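Long-range contact in DNA polymerase III, gamma subunit-related protein (Thermotoga maritima, PDB 2GNO), which is related to the gamma subunit of bacterial DNA polymerase III and probably binds DNA: residues N24-L36 / E158-L170. Sequence-based numbering, arbitrary orientation. Where two conformers were deposited one is given.
Sequences NGEDLSYPREVSL and ELPLLERDFKTAL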
loop_
_atom_site.group_PDB
_atom_site.type_symbol
_atom_site.label_atom_id
_atom_site.label_comp_id
_atom_site.label_asym_id
_atom_site.label_seq_id
_atom_site.Cartn_x
_atom_site.Cartn_y
_atom_site.Cartn_z
ATOM N N ASN A 24 -6.643 3.267 -11.994
ATOM C CA ASN A 24 -7.109 4.095 -10.894
ATOM C C ASN A 24 -8.105 3.388 -9.977
ATOM O O ASN A 24 -9.043 2.733 -10.445
ATOM C CB ASN A 24 -7.753 5.332 -11.546
ATOM C CG ASN A 24 -8.174 6.417 -10.556
ATOM O OD1 ASN A 24 -9.158 7.088 -10.809
ATOM N ND2 ASN A 24 -7.433 6.602 -9.453
ATOM N N GLY A 25 -7.918 3.503 -8.670
ATOM C CA GLY A 25 -8.849 2.846 -7.744
ATOM C C GLY A 25 -8.698 3.331 -6.327
ATOM O O GLY A 25 -7.656 3.883 -5.974
ATOM N N GLU A 26 -9.741 3.138 -5.519
ATOM C CA GLU A 26 -9.719 3.554 -4.117
ATOM C C GLU A 26 -9.008 2.559 -3.188
ATOM O O GLU A 26 -8.536 2.966 -2.128
ATOM C CB GLU A 26 -11.145 3.829 -3.599
ATOM N N ASP A 27 -8.929 1.274 -3.564
ATOM C CA ASP A 27 -8.264 0.257 -2.725
ATOM C C ASP A 27 -6.796 0.620 -2.556
ATOM O O ASP A 27 -6.221 1.267 -3.435
ATOM C CB ASP A 27 -8.465 -1.154 -3.312
ATOM C CG ASP A 27 -7.931 -2.271 -2.402
ATOM O OD1 ASP A 27 -6.711 -2.504 -2.355
ATOM O OD2 ASP A 27 -8.740 -2.997 -1.795
ATOM N N LEU A 28 -6.199 0.246 -1.428
ATOM C CA LEU A 28 -4.779 0.579 -1.163
ATOM C C LEU A 28 -3.765 -0.116 -2.066
ATOM O O LEU A 28 -2.719 0.466 -2.377
ATOM C CB LEU A 28 -4.391 0.254 0.284
ATOM C CG LEU A 28 -5.097 0.981 1.433
ATOM C CD1 LEU A 28 -4.598 0.453 2.772
ATOM C CD2 LEU A 28 -4.897 2.469 1.359
ATOM N N SER A 29 -4.071 -1.354 -2.462
ATOM C CA SER A 29 -3.182 -2.159 -3.309
ATOM C C SER A 29 -3.761 -2.720 -4.606
ATOM O O SER A 29 -2.972 -3.150 -5.431
ATOM C CB SER A 29 -2.616 -3.315 -2.473
ATOM O OG SER A 29 -3.656 -4.102 -1.954
ATOM N N TYR A 30 -5.086 -2.711 -4.817
ATOM C CA TYR A 30 -5.655 -3.280 -6.045
ATOM C C TYR A 30 -5.113 -2.629 -7.335
ATOM O O TYR A 30 -4.789 -3.371 -8.226
ATOM C CB TYR A 30 -7.179 -3.356 -5.998
ATOM C CG TYR A 30 -7.846 -4.217 -7.040
ATOM C CD1 TYR A 30 -7.602 -5.591 -7.099
ATOM C CD2 TYR A 30 -8.833 -3.698 -7.865
ATOM C CE1 TYR A 30 -8.273 -6.410 -8.015
ATOM C CE2 TYR A 30 -9.522 -4.500 -8.756
ATOM C CZ TYR A 30 -9.236 -5.849 -8.834
ATOM O OH TYR A 30 -9.926 -6.606 -9.741
ATOM N N PRO A 31 -5.014 -1.269 -7.425
ATOM C CA PRO A 31 -4.414 -0.659 -8.635
ATOM C C PRO A 31 -3.010 -1.191 -8.942
ATOM O O PRO A 31 -2.717 -1.454 -10.110
ATOM C CB PRO A 31 -4.400 0.837 -8.330
ATOM C CG PRO A 31 -5.573 1.003 -7.345
ATOM C CD PRO A 31 -5.543 -0.238 -6.508
ATOM N N ARG A 32 -2.170 -1.315 -7.912
ATOM C CA ARG A 32 -0.807 -1.843 -8.041
ATOM C C ARG A 32 -0.779 -3.307 -8.476
ATOM O O ARG A 32 0.025 -3.673 -9.326
ATOM C CB ARG A 32 -0.054 -1.723 -6.719
ATOM C CG ARG A 32 0.312 -0.307 -6.290
ATOM C CD ARG A 32 0.709 -0.280 -4.821
ATOM N NE ARG A 32 1.735 -1.285 -4.519
ATOM C CZ ARG A 32 3.059 -1.120 -4.604
ATOM N NH1 ARG A 32 3.603 0.042 -4.921
ATOM N NH2 ARG A 32 3.860 -2.147 -4.319
ATOM N N GLU A 33 -1.639 -4.131 -7.876
ATOM C CA GLU A 33 -1.726 -5.577 -8.203
ATOM C C GLU A 33 -2.325 -5.866 -9.565
ATOM O O GLU A 33 -1.915 -6.817 -10.233
ATOM C CB GLU A 33 -2.467 -6.333 -7.118
ATOM C CG GLU A 33 -1.727 -6.319 -5.791
ATOM C CD GLU A 33 -0.372 -6.967 -5.869
ATOM O OE1 GLU A 33 -0.242 -8.052 -6.464
ATOM O OE2 GLU A 33 0.571 -6.391 -5.320
ATOM N N VAL A 34 -3.299 -5.067 -9.975
ATOM C CA VAL A 34 -3.850 -5.192 -11.319
ATOM C C VAL A 34 -2.723 -4.876 -12.344
ATOM O O VAL A 34 -2.575 -5.597 -13.350
ATOM C CB VAL A 34 -5.063 -4.256 -11.530
ATOM C CG1 VAL A 34 -5.460 -4.201 -13.015
ATOM C CG2 VAL A 34 -6.246 -4.734 -10.668
ATOM N N SER A 35 -1.965 -3.816 -12.070
ATOM C CA SER A 35 -0.841 -3.380 -12.905
ATOM C C SER A 35 0.216 -4.466 -13.050
ATOM O O SER A 35 0.671 -4.734 -14.161
ATOM C CB SER A 35 -0.181 -2.101 -12.346
ATOM O OG SER A 35 -1.130 -1.052 -12.211
ATOM N N LEU A 36 0.602 -5.067 -11.927
ATOM C CA LEU A 36 1.594 -6.145 -11.890
ATOM C C LEU A 36 1.213 -7.438 -12.590
ATOM O O LEU A 36 2.055 -8.106 -13.174
ATOM C CB LEU A 36 1.976 -6.459 -10.438
ATOM C CG LEU A 36 2.860 -5.415 -9.779
ATOM C CD1 LEU A 36 2.903 -5.611 -8.278
ATOM C CD2 LEU A 36 4.254 -5.432 -10.364
ATOM N N GLU A 158 -12.530 -9.491 12.235
ATOM C CA GLU A 158 -11.472 -9.251 13.226
ATOM C C GLU A 158 -10.251 -8.504 12.649
ATOM O O GLU A 158 -9.406 -8.005 13.395
ATOM C CB GLU A 158 -11.093 -10.629 13.787
ATOM C CG GLU A 158 -10.134 -10.689 14.953
ATOM C CD GLU A 158 -10.115 -12.076 15.637
ATOM O OE1 GLU A 158 -11.179 -12.740 15.757
ATOM O OE2 GLU A 158 -9.038 -12.490 16.112
ATOM N N LEU A 159 -10.167 -8.398 11.320
ATOM C CA LEU A 159 -9.062 -7.734 10.628
ATOM C C LEU A 159 -9.634 -6.743 9.611
ATOM O O LEU A 159 -9.612 -7.011 8.410
ATOM C CB LEU A 159 -8.227 -8.808 9.952
ATOM C CG LEU A 159 -7.603 -9.848 10.882
ATOM C CD1 LEU A 159 -6.948 -10.936 10.047
ATOM C CD2 LEU A 159 -6.617 -9.222 11.854
ATOM N N PRO A 160 -10.134 -5.583 10.076
ATOM C CA PRO A 160 -10.734 -4.589 9.184
ATOM C C PRO A 160 -9.901 -4.071 8.000
ATOM O O PRO A 160 -10.499 -3.619 7.023
ATOM C CB PRO A 160 -11.069 -3.438 10.132
ATOM C CG PRO A 160 -11.226 -4.070 11.440
ATOM C CD PRO A 160 -10.161 -5.097 11.469
ATOM N N LEU A 161 -8.565 -4.120 8.073
ATOM C CA LEU A 161 -7.719 -3.655 6.952
ATOM C C LEU A 161 -7.899 -4.440 5.655
ATOM O O LEU A 161 -7.701 -3.870 4.574
ATOM C CB LEU A 161 -6.220 -3.710 7.304
ATOM C CG LEU A 161 -5.133 -3.380 6.237
ATOM C CD1 LEU A 161 -5.265 -1.973 5.629
ATOM C CD2 LEU A 161 -3.748 -3.534 6.824
ATOM N N LEU A 162 -8.285 -5.713 5.761
ATOM C CA LEU A 162 -8.423 -6.583 4.597
ATOM C C LEU A 162 -9.405 -6.082 3.556
ATOM O O LEU A 162 -9.178 -6.262 2.369
ATOM C CB LEU A 162 -8.745 -8.024 4.996
ATOM C CG LEU A 162 -7.867 -8.709 6.043
ATOM C CD1 LEU A 162 -8.195 -10.196 6.085
ATOM C CD2 LEU A 162 -6.411 -8.513 5.800
ATOM N N GLU A 163 -10.475 -5.438 3.996
ATOM C CA GLU A 163 -11.476 -4.886 3.096
ATOM C C GLU A 163 -10.943 -3.706 2.254
ATOM O O GLU A 163 -11.543 -3.385 1.231
ATOM C CB GLU A 163 -12.726 -4.476 3.897
ATOM C CG GLU A 163 -13.942 -4.096 3.029
ATOM C CD GLU A 163 -15.211 -3.837 3.819
ATOM O OE1 GLU A 163 -15.201 -3.984 5.061
ATOM O OE2 GLU A 163 -16.226 -3.472 3.183
ATOM N N ARG A 164 -9.831 -3.072 2.669
ATOM C CA ARG A 164 -9.256 -1.945 1.924
ATOM C C ARG A 164 -7.822 -2.165 1.360
ATOM O O ARG A 164 -7.343 -1.306 0.636
ATOM C CB ARG A 164 -9.392 -0.649 2.753
ATOM C CG ARG A 164 -8.589 -0.565 4.054
ATOM C CD ARG A 164 -9.027 0.662 4.871
ATOM N NE ARG A 164 -8.207 0.884 6.070
ATOM C CZ ARG A 164 -7.127 1.676 6.164
ATOM N NH1 ARG A 164 -6.663 2.392 5.129
ATOM N NH2 ARG A 164 -6.489 1.767 7.336
ATOM N N ASP A 165 -7.185 -3.308 1.655
ATOM C CA ASP A 165 -5.847 -3.680 1.177
ATOM C C ASP A 165 -5.939 -5.079 0.486
ATOM O O ASP A 165 -5.735 -6.113 1.126
ATOM C CB ASP A 165 -4.865 -3.682 2.358
ATOM C CG ASP A 165 -3.440 -3.995 1.963
ATOM O OD1 ASP A 165 -3.136 -4.137 0.760
ATOM O OD2 ASP A 165 -2.592 -4.108 2.881
ATOM N N PHE A 166 -6.225 -5.088 -0.821
ATOM C CA PHE A 166 -6.373 -6.341 -1.599
ATOM C C PHE A 166 -5.269 -7.368 -1.424
ATOM O O PHE A 166 -5.540 -8.550 -1.234
ATOM C CB PHE A 166 -6.556 -6.026 -3.095
ATOM C CG PHE A 166 -6.516 -7.243 -3.986
ATOM C CD1 PHE A 166 -7.647 -8.026 -4.172
ATOM C CD2 PHE A 166 -5.340 -7.606 -4.635
ATOM C CE1 PHE A 166 -7.605 -9.148 -4.998
ATOM C CE2 PHE A 166 -5.295 -8.737 -5.451
ATOM C CZ PHE A 166 -6.424 -9.500 -5.630
ATOM N N LYS A 167 -4.024 -6.917 -1.471
ATOM C CA LYS A 167 -2.876 -7.825 -1.371
ATOM C C LYS A 167 -2.788 -8.524 -0.038
ATOM O O LYS A 167 -2.423 -9.690 0.020
ATOM C CB LYS A 167 -1.548 -7.079 -1.630
ATOM C CG LYS A 167 -0.362 -8.032 -1.824
ATOM C CD LYS A 167 0.949 -7.331 -2.064
ATOM C CE LYS A 167 2.053 -8.358 -2.331
ATOM N NZ LYS A 167 3.349 -7.704 -2.614
ATOM N N THR A 168 -3.058 -7.784 1.035
ATOM C CA THR A 168 -3.024 -8.331 2.390
ATOM C C THR A 168 -4.223 -9.280 2.531
ATOM O O THR A 168 -4.112 -10.358 3.121
ATOM C CB THR A 168 -3.019 -7.178 3.415
ATOM O OG1 THR A 168 -1.900 -6.337 3.141
ATOM C CG2 THR A 168 -2.904 -7.687 4.827
ATOM N N ALA A 169 -5.356 -8.891 1.956
ATOM C CA ALA A 169 -6.550 -9.768 1.955
ATOM C C ALA A 169 -6.227 -11.059 1.191
ATOM O O ALA A 169 -6.678 -12.127 1.578
ATOM C CB ALA A 169 -7.717 -9.079 1.324
ATOM N N LEU A 170 -5.433 -10.954 0.115
ATOM C CA LEU A 170 -5.019 -12.121 -0.673
ATOM C C LEU A 170 -4.039 -12.996 0.128
ATOM O O LEU A 170 -4.143 -14.204 0.063
ATOM C CB LEU A 170 -4.392 -11.689 -2.016
ATOM C CG LEU A 170 -3.934 -12.790 -2.987
ATOM C CD1 LEU A 170 -5.085 -13.696 -3.341
ATOM C CD2 LEU A 170 -3.318 -12.181 -4.243
HETATM O O HOH W 1 -9.568 -5.771 -0.462
HETATM O O HOH W 2 -11.341 -2.347 -1.951
HETATM O O HOH W 3 3.277 -7.052 -5.159
#
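Asp27 OD1 accepts three backbone N-H groups, one of them from across the contact. Phe166 N donates to Asp27 OD1 at 3.0 Å, almost straight and on the syn lone pair, while Ser29 N arrives on the anti side, as in an Asx turn, and Tyr30 N from above the carboxylate plane. With CG anti to the backbone N (chi1 -174°), the carboxylate lies between the starts of helices 30-43 and 166-189, whose first-turn N-H groups would favour its negative charge. OD2 takes two waters; one also donates to Leu162 O. Were Asp27 replaced by alanine, the N-H groups of Ser29, Tyr30 and Phe166 would probably lose their common acceptor, and the two helix starts one of their ties. Next door, Leu28 N reaches Arg164 O at 2.8 Å. Ser29 OG works both ways, donating to Asp165 OD1 (2.8 Å) and accepting from Lys167 N (2.9 Å). Beside these bonds, the edge of Tyr30 points at a face of Phe166 in a T-shaped stack, centroids 5.0 Å apart and planes at 62°; Val34 CG2 sits over one face of the tyrosine. The bent chain of Glu33 crosses the extended Lys167 at about a right angle, Glu33 OE2 3.4 Å from Lys167 CD, and a water links OE2 to NZ. Leu28 CD1 meets Leu161 CD1, the two chains again crossing steeply. The contact joins the loop after strand 19-24 of the P-loop-type parallel sheet and the start of helix 30-43 to the start of helix 166-189 in the AAA+ lid; Phe144 of helix 142-152 also meets Phe166, and helix 203-219 packs against Thr168.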